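Long-range contacts in PLP-Dependent L-Arginine Hydroxylase MppP (Streptomyces wadayamensis, PDB 6C9B), which uses pyridoxal 5'-phosphate to oxidise L-arginine, giving 4-hydroxy-2-ketoarginine and 2-ketoarginine as products: residues P46-E51 against L259-E264; G82-C87 against A230-F235; V105-L110 against D128-E133; L282-V287 against R357-L362. All blocks are in the same frame, centred on the assembly; numbering follows the deposited sequence.

How the interactions relate
Interactions 2 and 3 tie the two outermost strands of one seven-stranded mixed sheet to their inner neighbours, at its two ends; their centres lie 23 Å apart. Interactions 1 and 4 share the long helix 256-291, and their centres lie 30 Å apart: the first fastens helix 45-54 to its early part, the second the start of helix 359-372 to its later part. Interactions 1 and 2 touch, Ile-262 CD1 packing on Ala-230 CB at 3.8 Å. The bound product, 4-hydroxy-2-ketoarginine, is about 7 Å from the side chain of Arg-357 (interaction 4), about 11 Å from Gly-231 (interaction 2) and about 13 Å from the side chain of Leu-110 (interaction 3).

Interaction 1. Residues P46-E51 against L259-E264; sequences PVLWAE and LALIRE
Glu-51 and Arg-263 reach toward each other from opposite directions and meet with their flat groups nearly coplanar, 13° between the planes. The guanidinium grips end-on: NH2 donates to OE1 of Glu-51 at 2.8 Å, on that oxygen's syn lone pair and almost straight (169°), while NH1 of Arg-263 meets OE2 of Glu-51, also at 2.8 Å, on the syn side but out of the carboxylate plane. The Glu-51 chain is extended, with CG anti to the backbone N (chi1 -179°), which carries the carboxylate across the gap between two helices whose segment axes approach to 10.4 Å. Arg-263 bends at chi3, and its other edge takes Glu-264: NE and NH2 both donate to OE2, NE at 2.9 Å, on its anti side.

Beside this pair Leu-48 enters as a knob into the hole between Ala-260, Leu-261, Arg-263 and Glu-264. Its CD2 comes to the guanidinium edge, 3.7 Å from Arg-263 NH2, and CD1 meets Leu-261 CD2 at 4.1 Å, the two leucines crossing at about a right angle.

This fastens helix 45-54, whose Pro-46 and Trp-49 pack on the second subunit, to helix 256-291. Arg-55 also pairs with Glu-51, and Glu-63 with Arg-263. With acids on two edges and a third at NH1, the buried arginine is fixed in rotation; Arg-55 lies close to it, and the acids probably offset two neighbouring positive charges.

Interaction 2. Residues G82-C87 against A230-F235; sequences GRVLSC and AGLLVF
Backbone hydrogen bonds join Leu-85 with Leu-233 and Cys-87 with Gly-231 as antiparallel hydrogen-bonded pairs; Val-84 with Val-234 and Ser-86 with Leu-232 are the non-hydrogen-bonded ones. Leu-85 N to Leu-233 O measures 2.8 Å and is nearly straight (177°), whereas Gly-231 N reaches Cys-87 O from above the carbonyl plane.

Before strand 84-87 begins, the side chain of Arg-83 takes over. Bent at chi2 and chi3, it takes Phe-235 O side-on: NE (3.1 Å) and NH2 (2.9 Å) both donate to this one oxygen, which sits in the guanidinium plane.

Among the apolar contacts, Val-84 and Val-234 lie side by side, Val-84 CG2 4.1 Å from Val-234 CG2, while Val-84 CG1 packs on Leu-232 CB. Leu-85 lies on the other face, its CD1 3.8 Å from CE1 of Phe-235, whose ring is brought back toward Leu-85 and Gly-82 O by a chi1 of 55°.

Strand 84-87 is one of the two outermost strands of the seven-stranded sheet within this chain, and 231-235 hydrogen-bonds onward to 212-218. Helix 57-71 covers the face of Val-84 and Leu-232, where Ser-86 OG bonds to Glu-61 and His-65; helices 90-101 and 243-250 cover the face of Leu-85 and Cys-87.

Interaction 3. Residues V105-L110 against D128-E133; sequences VDRVAL and DLVPVE
Arg-107 to Leu-110 pair in parallel with Asp-128 to Pro-131, the segment axes 4.6 Å apart at closest and 27° from alignment. This is the strand pairing of a beta-alpha-beta unit, strand 107-112, helix 116-124 and strand 128-133, at the edge of the large sheet of this PLP-dependent fold. Bonds alternate across it: Asp-106 O accepts from Asp-128 N, Asp-128 O from Val-108 N (2.8 Å), Val-108 O from Val-130 N, Val-130 O from Leu-110 N, and Leu-110 O from Val-132 N. CA-H...O contacts accompany the ladder, Arg-107 CA lying 3.1 Å from Asp-128 O.

Val-108, Leu-110 and Leu-129 share the face on which helix 116-124 packs against Leu-110 and Leu-129; Val-108 CB lies 4.0 Å from Leu-129 CD2. That helix carries Asp-120, seen to bind magnesium in this protein though no ion is bound to this chain here, its side chain about 7 Å from that of Leu-129. On the other face Ala-109 CB touches Val-132 CG2 at 3.9 Å.

There too Arg-107 and Asp-128 lie side by side in a weak salt bridge, NH2 to OD2 at 3.5 Å, their planes turned 52° apart. Arg-107 NH1 has a firmer partner in Ser-149 OG, and Val-130 CG2 sits over one guanidinium face, 3.5 Å from NH1.

Interaction 4. Residues L282-V287 against R357-L362; sequences LHNRSV and RSTEPL
Thr-359 OG1 donates to Asn-284 OD1 at 2.8 Å, lying in the carbonyl plane and on a lone pair of the amide oxygen. The other end of the same amide uses ND2 for a weak bond to Arg-357 O, 2.9 Å long but bent to 129°, and for a second bond to Leu-355 O. Asn-284 thus spans from helix 256-291 to the loop just before helix 359-372 and to that helix's first residue.

Leu-362, one turn on, lies over one face of the amide: its CD2 touches Asn-284 CB and CG, both at 3.5 Å. With CG anti to the backbone N (chi1 177°), the leucine side chain is directed at the asparagine and crosses it obliquely. The methyl of Thr-359 packs with CG2 standing at the edge of the His-283 ring, 3.8 Å from NE2.

Arg-357 turns its side chain from this contact to backbone oxygens of Asn-24 and Asp-27, the latter a residue of the product pocket. Oxygen and nitrogen of the buried amide both have partners: the carbonyls of Arg-357 and Leu-355 can only accept, which marks ND2 as the nitrogen and leaves OD1 for the threonine hydroxyl, and together they fix the amide's rotation.

Interaction 1. Residues P46-E51 against L259-E264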
loop_
_atom_site.group_PDB
_atom_site.type_symbol
_atom_site.label_atom_id
_atom_site.label_comp_id
_atom_site.label_asym_id
_atom_site.label_seq_id
_atom_site.Cartn_x
_atom_site.Cartn_y
_atom_site.Cartn_z
ATOM N N PRO B 46 -22.650 2.859 5.434
ATOM C CA PRO B 46 -23.416 2.164 4.380
ATOM C C PRO B 46 -23.920 3.095 3.286
ATOM O O PRO B 46 -24.050 2.658 2.132
ATOM C CB PRO B 46 -24.577 1.510 5.151
ATOM C CG PRO B 46 -24.068 1.411 6.573
ATOM C CD PRO B 46 -23.212 2.622 6.773
ATOM N N VAL B 47 -24.229 4.358 3.618
ATOM C CA VAL B 47 -24.634 5.336 2.606
ATOM C C VAL B 47 -23.442 5.723 1.734
ATOM O O VAL B 47 -23.551 5.855 0.504
ATOM C CB VAL B 47 -25.239 6.576 3.288
ATOM C CG1 VAL B 47 -25.635 7.625 2.246
ATOM C CG2 VAL B 47 -26.432 6.185 4.146
ATOM N N LEU B 48 -22.293 5.942 2.363
ATOM C CA LEU B 48 -21.084 6.232 1.609
ATOM C C LEU B 48 -20.689 5.062 0.718
ATOM O O LEU B 48 -20.153 5.268 -0.379
ATOM C CB LEU B 48 -19.948 6.574 2.570
ATOM C CG LEU B 48 -20.152 7.836 3.420
ATOM C CD1 LEU B 48 -19.047 7.943 4.453
ATOM C CD2 LEU B 48 -20.157 9.084 2.553
ATOM N N TRP B 49 -20.932 3.830 1.175
ATOM C CA TRP B 49 -20.665 2.661 0.334
ATOM C C TRP B 49 -21.529 2.693 -0.924
ATOM O O TRP B 49 -21.034 2.556 -2.050
ATOM C CB TRP B 49 -20.924 1.383 1.126
ATOM C CG TRP B 49 -20.455 0.131 0.412
ATOM C CD1 TRP B 49 -20.996 -0.400 -0.721
ATOM C CD2 TRP B 49 -19.363 -0.731 0.773
ATOM N NE1 TRP B 49 -20.320 -1.529 -1.087
ATOM C CE2 TRP B 49 -19.302 -1.750 -0.198
ATOM C CE3 TRP B 49 -18.428 -0.742 1.812
ATOM C CZ2 TRP B 49 -18.351 -2.772 -0.154
ATOM C CZ3 TRP B 49 -17.471 -1.753 1.836
ATOM C CH2 TRP B 49 -17.453 -2.754 0.874
ATOM N N ALA B 50 -22.831 2.899 -0.746
ATOM C CA ALA B 50 -23.727 3.001 -1.890
ATOM C C ALA B 50 -23.321 4.135 -2.823
ATOM O O ALA B 50 -23.365 3.978 -4.050
ATOM C CB ALA B 50 -25.158 3.187 -1.388
ATOM N N GLU B 51 -22.935 5.291 -2.267
ATOM C CA GLU B 51 -22.447 6.390 -3.099
ATOM C C GLU B 51 -21.233 5.955 -3.925
ATOM O O GLU B 51 -21.150 6.222 -5.132
ATOM C CB GLU B 51 -22.080 7.602 -2.234
ATOM C CG GLU B 51 -21.577 8.792 -3.067
ATOM C CD GLU B 51 -20.996 9.929 -2.250
ATOM O OE1 GLU B 51 -21.075 9.897 -1.005
ATOM O OE2 GLU B 51 -20.428 10.854 -2.871
ATOM N N LEU B 259 -11.765 7.524 -0.192
ATOM C CA LEU B 259 -11.796 8.905 -0.655
ATOM C C LEU B 259 -13.037 9.622 -0.139
ATOM O O LEU B 259 -12.977 10.791 0.268
ATOM C CB LEU B 259 -11.754 8.923 -2.179
ATOM C CG LEU B 259 -10.449 8.427 -2.798
ATOM C CD1 LEU B 259 -10.635 8.140 -4.261
ATOM C CD2 LEU B 259 -9.349 9.443 -2.556
ATOM N N ALA B 260 -14.170 8.923 -0.128
ATOM C CA ALA B 260 -15.379 9.503 0.458
ATOM C C ALA B 260 -15.168 9.801 1.937
ATOM O O ALA B 260 -15.573 10.857 2.432
ATOM C CB ALA B 260 -16.563 8.559 0.264
ATOM N N LEU B 261 -14.520 8.888 2.660
ATOM C CA LEU B 261 -14.246 9.143 4.068
ATOM C C LEU B 261 -13.351 10.361 4.248
ATOM O O LEU B 261 -13.583 11.179 5.146
ATOM C CB LEU B 261 -13.617 7.905 4.718
ATOM C CG LEU B 261 -14.560 6.783 5.110
ATOM C CD1 LEU B 261 -13.767 5.561 5.522
ATOM C CD2 LEU B 261 -15.433 7.252 6.276
ATOM N N ILE B 262 -12.315 10.494 3.416
ATOM C CA ILE B 262 -11.427 11.644 3.519
ATOM C C ILE B 262 -12.207 12.925 3.279
ATOM O O ILE B 262 -12.006 13.946 3.956
ATOM C CB ILE B 262 -10.279 11.498 2.514
ATOM C CG1 ILE B 262 -9.350 10.373 2.956
ATOM C CG2 ILE B 262 -9.524 12.829 2.367
ATOM C CD1 ILE B 262 -8.348 9.961 1.893
ATOM N N ARG B 263 -13.095 12.896 2.292
ATOM C CA ARG B 263 -13.932 14.056 2.017
ATOM C C ARG B 263 -14.759 14.432 3.242
ATOM O O ARG B 263 -14.826 15.603 3.624
ATOM C CB ARG B 263 -14.844 13.750 0.828
ATOM C CG ARG B 263 -15.750 14.896 0.381
ATOM C CD ARG B 263 -16.766 14.375 -0.606
ATOM N NE ARG B 263 -17.717 13.469 0.049
ATOM C CZ ARG B 263 -18.440 12.555 -0.584
ATOM N NH1 ARG B 263 -18.367 12.417 -1.898
ATOM N NH2 ARG B 263 -19.248 11.769 0.105
ATOM N N GLU B 264 -15.409 13.443 3.870
ATOM C CA GLU B 264 -16.295 13.737 4.995
ATOM C C GLU B 264 -15.515 14.185 6.225
ATOM O O GLU B 264 -15.925 15.129 6.913
ATOM C CB GLU B 264 -17.152 12.519 5.315
ATOM C CG GLU B 264 -18.080 12.125 4.190
ATOM C CD GLU B 264 -18.991 13.266 3.775
ATOM O OE1 GLU B 264 -19.600 13.911 4.660
ATOM O OE2 GLU B 264 -19.064 13.545 2.562
#

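Interaction 2. Residues G82-C87 against A230-F235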
loop_
_atom_site.group_PDB
_atom_site.type_symbol
_atom_site.label_atom_id
_atom_site.label_comp_id
_atom_site.label_asym_id
_atom_site.label_seq_id
_atom_site.Cartn_x
_atom_site.Cartn_y
_atom_site.Cartn_z
ATOM N N GLY B 82 -5.145 13.786 -12.542
ATOM C CA GLY B 82 -3.867 13.147 -12.777
ATOM C C GLY B 82 -2.672 13.855 -12.175
ATOM O O GLY B 82 -1.579 13.271 -12.144
ATOM N N ARG B 83 -2.841 15.090 -11.699
ATOM C CA ARG B 83 -1.740 15.804 -11.072
ATOM C C ARG B 83 -1.568 15.422 -9.615
ATOM O O ARG B 83 -0.488 15.647 -9.046
ATOM C CB ARG B 83 -1.965 17.310 -11.199
ATOM C CG ARG B 83 -1.752 17.867 -12.636
ATOM C CD ARG B 83 -0.297 17.745 -13.108
ATOM N NE ARG B 83 0.640 18.444 -12.225
ATOM C CZ ARG B 83 0.738 19.764 -12.166
ATOM N NH1 ARG B 83 -0.017 20.534 -12.942
ATOM N NH2 ARG B 83 1.586 20.316 -11.331
ATOM N N VAL B 84 -2.610 14.878 -8.993
ATOM C CA VAL B 84 -2.542 14.366 -7.632
ATOM C C VAL B 84 -2.787 12.868 -7.729
ATOM O O VAL B 84 -3.902 12.448 -8.065
ATOM C CB VAL B 84 -3.591 15.008 -6.713
ATOM C CG1 VAL B 84 -3.562 14.349 -5.292
ATOM C CG2 VAL B 84 -3.389 16.514 -6.592
ATOM N N LEU B 85 -1.776 12.058 -7.407
ATOM C CA LEU B 85 -1.914 10.607 -7.464
ATOM C C LEU B 85 -2.257 10.095 -6.070
ATOM O O LEU B 85 -1.462 10.262 -5.137
ATOM C CB LEU B 85 -0.636 9.949 -7.968
ATOM C CG LEU B 85 -0.146 10.521 -9.297
ATOM C CD1 LEU B 85 1.213 9.910 -9.659
ATOM C CD2 LEU B 85 -1.145 10.263 -10.370
ATOM N N SER B 86 -3.424 9.451 -5.928
ATOM C CA SER B 86 -3.849 8.943 -4.623
ATOM C C SER B 86 -3.270 7.546 -4.426
ATOM O O SER B 86 -3.504 6.648 -5.244
ATOM C CB SER B 86 -5.376 8.911 -4.494
ATOM O OG SER B 86 -5.956 10.189 -4.738
ATOM N N CYS B 87 -2.482 7.387 -3.368
ATOM C CA CYS B 87 -1.774 6.151 -3.053
ATOM C C CYS B 87 -2.344 5.552 -1.774
ATOM O O CYS B 87 -2.955 6.255 -0.963
ATOM C CB CYS B 87 -0.276 6.397 -2.856
ATOM S SG CYS B 87 0.457 7.254 -4.285
ATOM N N ALA B 230 -5.051 8.019 2.661
ATOM C CA ALA B 230 -4.333 8.040 1.396
ATOM C C ALA B 230 -3.101 8.905 1.536
ATOM O O ALA B 230 -3.107 9.928 2.235
ATOM C CB ALA B 230 -5.192 8.564 0.234
ATOM N N GLY B 231 -2.050 8.493 0.830
ATOM C CA GLY B 231 -0.958 9.388 0.517
ATOM C C GLY B 231 -1.284 10.052 -0.810
ATOM O O GLY B 231 -1.842 9.425 -1.713
ATOM N N LEU B 232 -0.992 11.352 -0.897
ATOM C CA LEU B 232 -1.291 12.131 -2.100
ATOM C C LEU B 232 0.027 12.616 -2.673
ATOM O O LEU B 232 0.668 13.494 -2.086
ATOM C CB LEU B 232 -2.209 13.315 -1.790
ATOM C CG LEU B 232 -3.463 13.000 -0.975
ATOM C CD1 LEU B 232 -4.194 14.289 -0.688
ATOM C CD2 LEU B 232 -4.386 11.976 -1.693
ATOM N N LEU B 233 0.417 12.044 -3.816
ATOM C CA LEU B 233 1.686 12.350 -4.475
ATOM C C LEU B 233 1.403 13.401 -5.531
ATOM O O LEU B 233 0.705 13.129 -6.515
ATOM C CB LEU B 233 2.288 11.077 -5.066
ATOM C CG LEU B 233 3.683 11.102 -5.679
ATOM C CD1 LEU B 233 4.676 11.684 -4.789
ATOM C CD2 LEU B 233 4.090 9.662 -6.076
ATOM N N VAL B 234 1.873 14.625 -5.274
ATOM C CA VAL B 234 1.637 15.781 -6.124
ATOM C C VAL B 234 2.971 16.177 -6.742
ATOM O O VAL B 234 3.982 16.218 -6.038
ATOM C CB VAL B 234 1.040 16.959 -5.322
ATOM C CG1 VAL B 234 0.467 17.993 -6.260
ATOM C CG2 VAL B 234 -0.022 16.502 -4.303
ATOM N N PHE B 235 2.994 16.427 -8.057
ATOM C CA PHE B 235 4.259 16.695 -8.738
ATOM C C PHE B 235 4.094 17.842 -9.731
ATOM O O PHE B 235 3.015 18.065 -10.283
ATOM C CB PHE B 235 4.772 15.434 -9.450
ATOM C CG PHE B 235 3.772 14.847 -10.409
ATOM C CD1 PHE B 235 2.805 13.941 -9.960
ATOM C CD2 PHE B 235 3.756 15.223 -11.739
ATOM C CE1 PHE B 235 1.885 13.429 -10.832
ATOM C CE2 PHE B 235 2.816 14.705 -12.611
ATOM C CZ PHE B 235 1.885 13.811 -12.160
#

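Interaction 3. Residues V105-L110 against D128-E133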
loop_
_atom_site.group_PDB
_atom_site.type_symbol
_atom_site.label_atom_id
_atom_site.label_comp_id
_atom_site.label_asym_id
_atom_site.label_seq_id
_atom_site.Cartn_x
_atom_site.Cartn_y
_atom_site.Cartn_z
ATOM N N VAL B 105 18.884 10.164 -10.407
ATOM C CA VAL B 105 19.532 10.834 -9.292
ATOM C C VAL B 105 20.391 9.820 -8.550
ATOM O O VAL B 105 19.967 8.680 -8.336
ATOM C CB VAL B 105 18.467 11.441 -8.361
ATOM C CG1 VAL B 105 19.081 12.005 -7.097
ATOM C CG2 VAL B 105 17.687 12.492 -9.126
ATOM N N ASP B 106 21.570 10.250 -8.119
ATOM C CA ASP B 106 22.475 9.424 -7.323
ATOM C C ASP B 106 22.412 9.747 -5.824
ATOM O O ASP B 106 22.552 8.835 -5.000
ATOM C CB ASP B 106 23.924 9.602 -7.808
ATOM C CG ASP B 106 24.168 8.961 -9.161
ATOM O OD1 ASP B 106 23.585 7.890 -9.411
ATOM O OD2 ASP B 106 24.940 9.533 -9.959
ATOM N N ARG B 107 22.237 11.022 -5.446
ATOM C CA ARG B 107 22.349 11.456 -4.049
ATOM C C ARG B 107 21.195 12.394 -3.699
ATOM O O ARG B 107 20.744 13.189 -4.535
ATOM C CB ARG B 107 23.699 12.163 -3.795
ATOM C CG ARG B 107 24.908 11.443 -4.371
ATOM C CD ARG B 107 26.179 11.652 -3.526
ATOM N NE ARG B 107 26.384 13.042 -3.148
ATOM C CZ ARG B 107 27.047 13.443 -2.067
ATOM N NH1 ARG B 107 27.181 14.740 -1.823
ATOM N NH2 ARG B 107 27.567 12.561 -1.223
ATOM N N VAL B 108 20.723 12.302 -2.452
ATOM C CA VAL B 108 19.607 13.105 -1.952
ATOM C C VAL B 108 20.028 13.760 -0.650
ATOM O O VAL B 108 20.569 13.087 0.231
ATOM C CB VAL B 108 18.352 12.233 -1.726
ATOM C CG1 VAL B 108 17.194 13.011 -1.151
ATOM C CG2 VAL B 108 17.949 11.557 -3.012
ATOM N N ALA B 109 19.806 15.071 -0.535
ATOM C CA ALA B 109 19.967 15.754 0.744
ATOM C C ALA B 109 18.666 15.591 1.518
ATOM O O ALA B 109 17.585 15.852 0.978
ATOM C CB ALA B 109 20.314 17.226 0.523
ATOM N N LEU B 110 18.760 15.089 2.758
ATOM C CA LEU B 110 17.599 14.731 3.550
ATOM C C LEU B 110 17.702 15.321 4.949
ATOM O O LEU B 110 18.760 15.244 5.586
ATOM C CB LEU B 110 17.458 13.212 3.661
ATOM C CG LEU B 110 16.332 12.668 4.517
ATOM C CD1 LEU B 110 14.964 13.066 4.006
ATOM C CD2 LEU B 110 16.420 11.181 4.536
ATOM N N ASP B 128 22.102 7.584 -2.410
ATOM C CA ASP B 128 23.040 7.971 -1.361
ATOM C C ASP B 128 22.471 9.179 -0.645
ATOM O O ASP B 128 21.926 10.085 -1.281
ATOM C CB ASP B 128 24.400 8.305 -1.963
ATOM C CG ASP B 128 25.491 8.514 -0.908
ATOM O OD1 ASP B 128 25.408 7.927 0.191
ATOM O OD2 ASP B 128 26.444 9.265 -1.195
ATOM N N LEU B 129 22.568 9.194 0.679
ATOM C CA LEU B 129 21.927 10.240 1.459
ATOM C C LEU B 129 22.954 11.176 2.081
ATOM O O LEU B 129 23.972 10.730 2.626
ATOM C CB LEU B 129 21.078 9.655 2.569
ATOM C CG LEU B 129 19.955 8.758 2.112
ATOM C CD1 LEU B 129 19.198 8.188 3.341
ATOM C CD2 LEU B 129 19.032 9.529 1.198
ATOM N N VAL B 130 22.666 12.470 2.013
ATOM C CA VAL B 130 23.477 13.492 2.671
ATOM C C VAL B 130 22.607 14.120 3.753
ATOM O O VAL B 130 21.589 14.739 3.423
ATOM C CB VAL B 130 23.964 14.568 1.687
ATOM C CG1 VAL B 130 24.869 15.538 2.427
ATOM C CG2 VAL B 130 24.670 13.948 0.526
ATOM N N PRO B 131 22.946 13.998 5.039
ATOM C CA PRO B 131 22.093 14.600 6.073
ATOM C C PRO B 131 22.220 16.112 6.122
ATOM O O PRO B 131 23.316 16.657 5.990
ATOM C CB PRO B 131 22.621 13.982 7.366
ATOM C CG PRO B 131 24.036 13.675 7.085
ATOM C CD PRO B 131 24.058 13.233 5.643
ATOM N N VAL B 132 21.089 16.782 6.321
ATOM C CA VAL B 132 21.052 18.224 6.567
ATOM C C VAL B 132 20.402 18.428 7.924
ATOM O O VAL B 132 19.222 18.107 8.100
ATOM C CB VAL B 132 20.283 18.983 5.481
ATOM C CG1 VAL B 132 20.397 20.483 5.711
ATOM C CG2 VAL B 132 20.809 18.616 4.107
ATOM N N GLU B 133 21.183 18.914 8.895
ATOM C CA GLU B 133 20.635 19.139 10.224
ATOM C C GLU B 133 19.621 20.273 10.168
ATOM O O GLU B 133 19.687 21.155 9.307
ATOM C CB GLU B 133 21.735 19.503 11.227
ATOM C CG GLU B 133 22.772 18.410 11.428
ATOM C CD GLU B 133 22.229 17.186 12.170
ATOM O OE1 GLU B 133 21.425 17.334 13.128
ATOM O OE2 GLU B 133 22.635 16.071 11.797
#

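Interaction 4. Residues L282-V287 against R357-L362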
loop_
_atom_site.group_PDB
_atom_site.type_symbol
_atom_site.label_atom_id
_atom_site.label_comp_id
_atom_site.label_asym_id
_atom_site.label_seq_id
_atom_site.Cartn_x
_atom_site.Cartn_y
_atom_site.Cartn_z
ATOM N N LEU B 282 -2.958 20.010 22.057
ATOM C CA LEU B 282 -2.368 20.920 23.044
ATOM C C LEU B 282 -2.625 20.436 24.468
ATOM O O LEU B 282 -1.727 20.463 25.321
ATOM C CB LEU B 282 -2.919 22.327 22.850
ATOM C CG LEU B 282 -2.415 23.418 23.811
ATOM C CD1 LEU B 282 -0.878 23.473 23.863
ATOM C CD2 LEU B 282 -2.984 24.754 23.385
ATOM N N HIS B 283 -3.831 19.942 24.724
ATOM C CA HIS B 283 -4.152 19.422 26.045
ATOM C C HIS B 283 -3.267 18.238 26.398
ATOM O O HIS B 283 -2.739 18.143 27.514
ATOM C CB HIS B 283 -5.610 18.995 26.100
ATOM C CG HIS B 283 -5.989 18.420 27.419
ATOM N ND1 HIS B 283 -6.318 19.210 28.497
ATOM C CD2 HIS B 283 -6.052 17.140 27.856
ATOM C CE1 HIS B 283 -6.591 18.443 29.537
ATOM N NE2 HIS B 283 -6.439 17.185 29.177
ATOM N N ASN B 284 -3.101 17.313 25.453
ATOM C CA ASN B 284 -2.328 16.109 25.731
ATOM C C ASN B 284 -0.846 16.426 25.867
ATOM O O ASN B 284 -0.161 15.849 26.714
ATOM C CB ASN B 284 -2.561 15.058 24.649
ATOM C CG ASN B 284 -3.851 14.284 24.865
ATOM O OD1 ASN B 284 -4.556 14.503 25.833
ATOM N ND2 ASN B 284 -4.153 13.376 23.952
ATOM N N ARG B 285 -0.323 17.338 25.043
ATOM C CA ARG B 285 1.044 17.803 25.251
ATOM C C ARG B 285 1.221 18.377 26.650
ATOM O O ARG B 285 2.232 18.117 27.317
ATOM C CB ARG B 285 1.391 18.846 24.187
ATOM C CG ARG B 285 2.704 19.557 24.417
ATOM C CD ARG B 285 3.174 20.230 23.130
ATOM N NE ARG B 285 3.874 19.265 22.289
ATOM C CZ ARG B 285 3.419 18.737 21.152
ATOM N NH1 ARG B 285 4.180 17.864 20.510
ATOM N NH2 ARG B 285 2.261 19.102 20.613
ATOM N N SER B 286 0.235 19.144 27.121
ATOM C CA SER B 286 0.306 19.740 28.450
ATOM C C SER B 286 0.296 18.681 29.540
ATOM O O SER B 286 0.978 18.843 30.558
ATOM C CB SER B 286 -0.855 20.710 28.659
ATOM O OG SER B 286 -0.907 21.649 27.601
ATOM N N VAL B 287 -0.494 17.610 29.390
ATOM C CA VAL B 287 -0.491 16.628 30.476
ATOM C C VAL B 287 0.853 15.924 30.522
ATOM O O VAL B 287 1.364 15.632 31.609
ATOM C CB VAL B 287 -1.664 15.613 30.416
ATOM C CG1 VAL B 287 -2.773 16.014 29.475
ATOM C CG2 VAL B 287 -1.196 14.193 30.161
ATOM N N ARG B 357 -3.959 10.044 21.262
ATOM C CA ARG B 357 -4.386 9.007 22.184
ATOM C C ARG B 357 -5.440 9.620 23.085
ATOM O O ARG B 357 -5.394 10.811 23.386
ATOM C CB ARG B 357 -3.246 8.492 23.070
ATOM C CG ARG B 357 -2.114 7.816 22.327
ATOM C CD ARG B 357 -2.598 6.556 21.708
ATOM N NE ARG B 357 -1.500 5.767 21.153
ATOM C CZ ARG B 357 -0.965 5.949 19.956
ATOM N NH1 ARG B 357 -1.410 6.900 19.127
ATOM N NH2 ARG B 357 0.023 5.165 19.588
ATOM N N SER B 358 -6.372 8.799 23.541
ATOM C CA SER B 358 -7.266 9.267 24.585
ATOM C C SER B 358 -6.446 9.703 25.791
ATOM O O SER B 358 -5.404 9.120 26.099
ATOM C CB SER B 358 -8.263 8.168 24.948
ATOM O OG SER B 358 -9.154 7.964 23.864
ATOM N N THR B 359 -6.908 10.756 26.463
ATOM C CA THR B 359 -6.081 11.388 27.478
ATOM C C THR B 359 -5.834 10.452 28.649
ATOM O O THR B 359 -4.746 10.465 29.231
ATOM C CB THR B 359 -6.743 12.690 27.936
ATOM O OG1 THR B 359 -6.955 13.531 26.794
ATOM C CG2 THR B 359 -5.870 13.436 28.927
ATOM N N GLU B 360 -6.816 9.618 28.990
ATOM C CA GLU B 360 -6.702 8.786 30.185
ATOM C C GLU B 360 -5.595 7.745 30.066
ATOM O O GLU B 360 -4.754 7.661 30.977
ATOM C CB GLU B 360 -8.071 8.157 30.497
ATOM C CG GLU B 360 -9.163 9.190 30.841
ATOM C CD GLU B 360 -9.796 9.896 29.624
ATOM O OE1 GLU B 360 -9.458 9.592 28.451
ATOM O OE2 GLU B 360 -10.654 10.778 29.860
ATOM N N PRO B 361 -5.512 6.943 29.002
ATOM C CA PRO B 361 -4.351 6.047 28.880
ATOM C C PRO B 361 -3.043 6.791 28.642
ATOM O O PRO B 361 -1.982 6.313 29.061
ATOM C CB PRO B 361 -4.721 5.151 27.689
ATOM C CG PRO B 361 -5.743 5.907 26.929
ATOM C CD PRO B 361 -6.494 6.730 27.929
ATOM N N LEU B 362 -3.070 7.947 27.982
ATOM C CA LEU B 362 -1.854 8.747 27.898
ATOM C C LEU B 362 -1.400 9.182 29.288
ATOM O O LEU B 362 -0.228 9.017 29.653
ATOM C CB LEU B 362 -2.087 9.954 26.995
ATOM C CG LEU B 362 -0.920 10.922 26.870
ATOM C CD1 LEU B 362 0.262 10.275 26.192
ATOM C CD2 LEU B 362 -1.383 12.129 26.081
#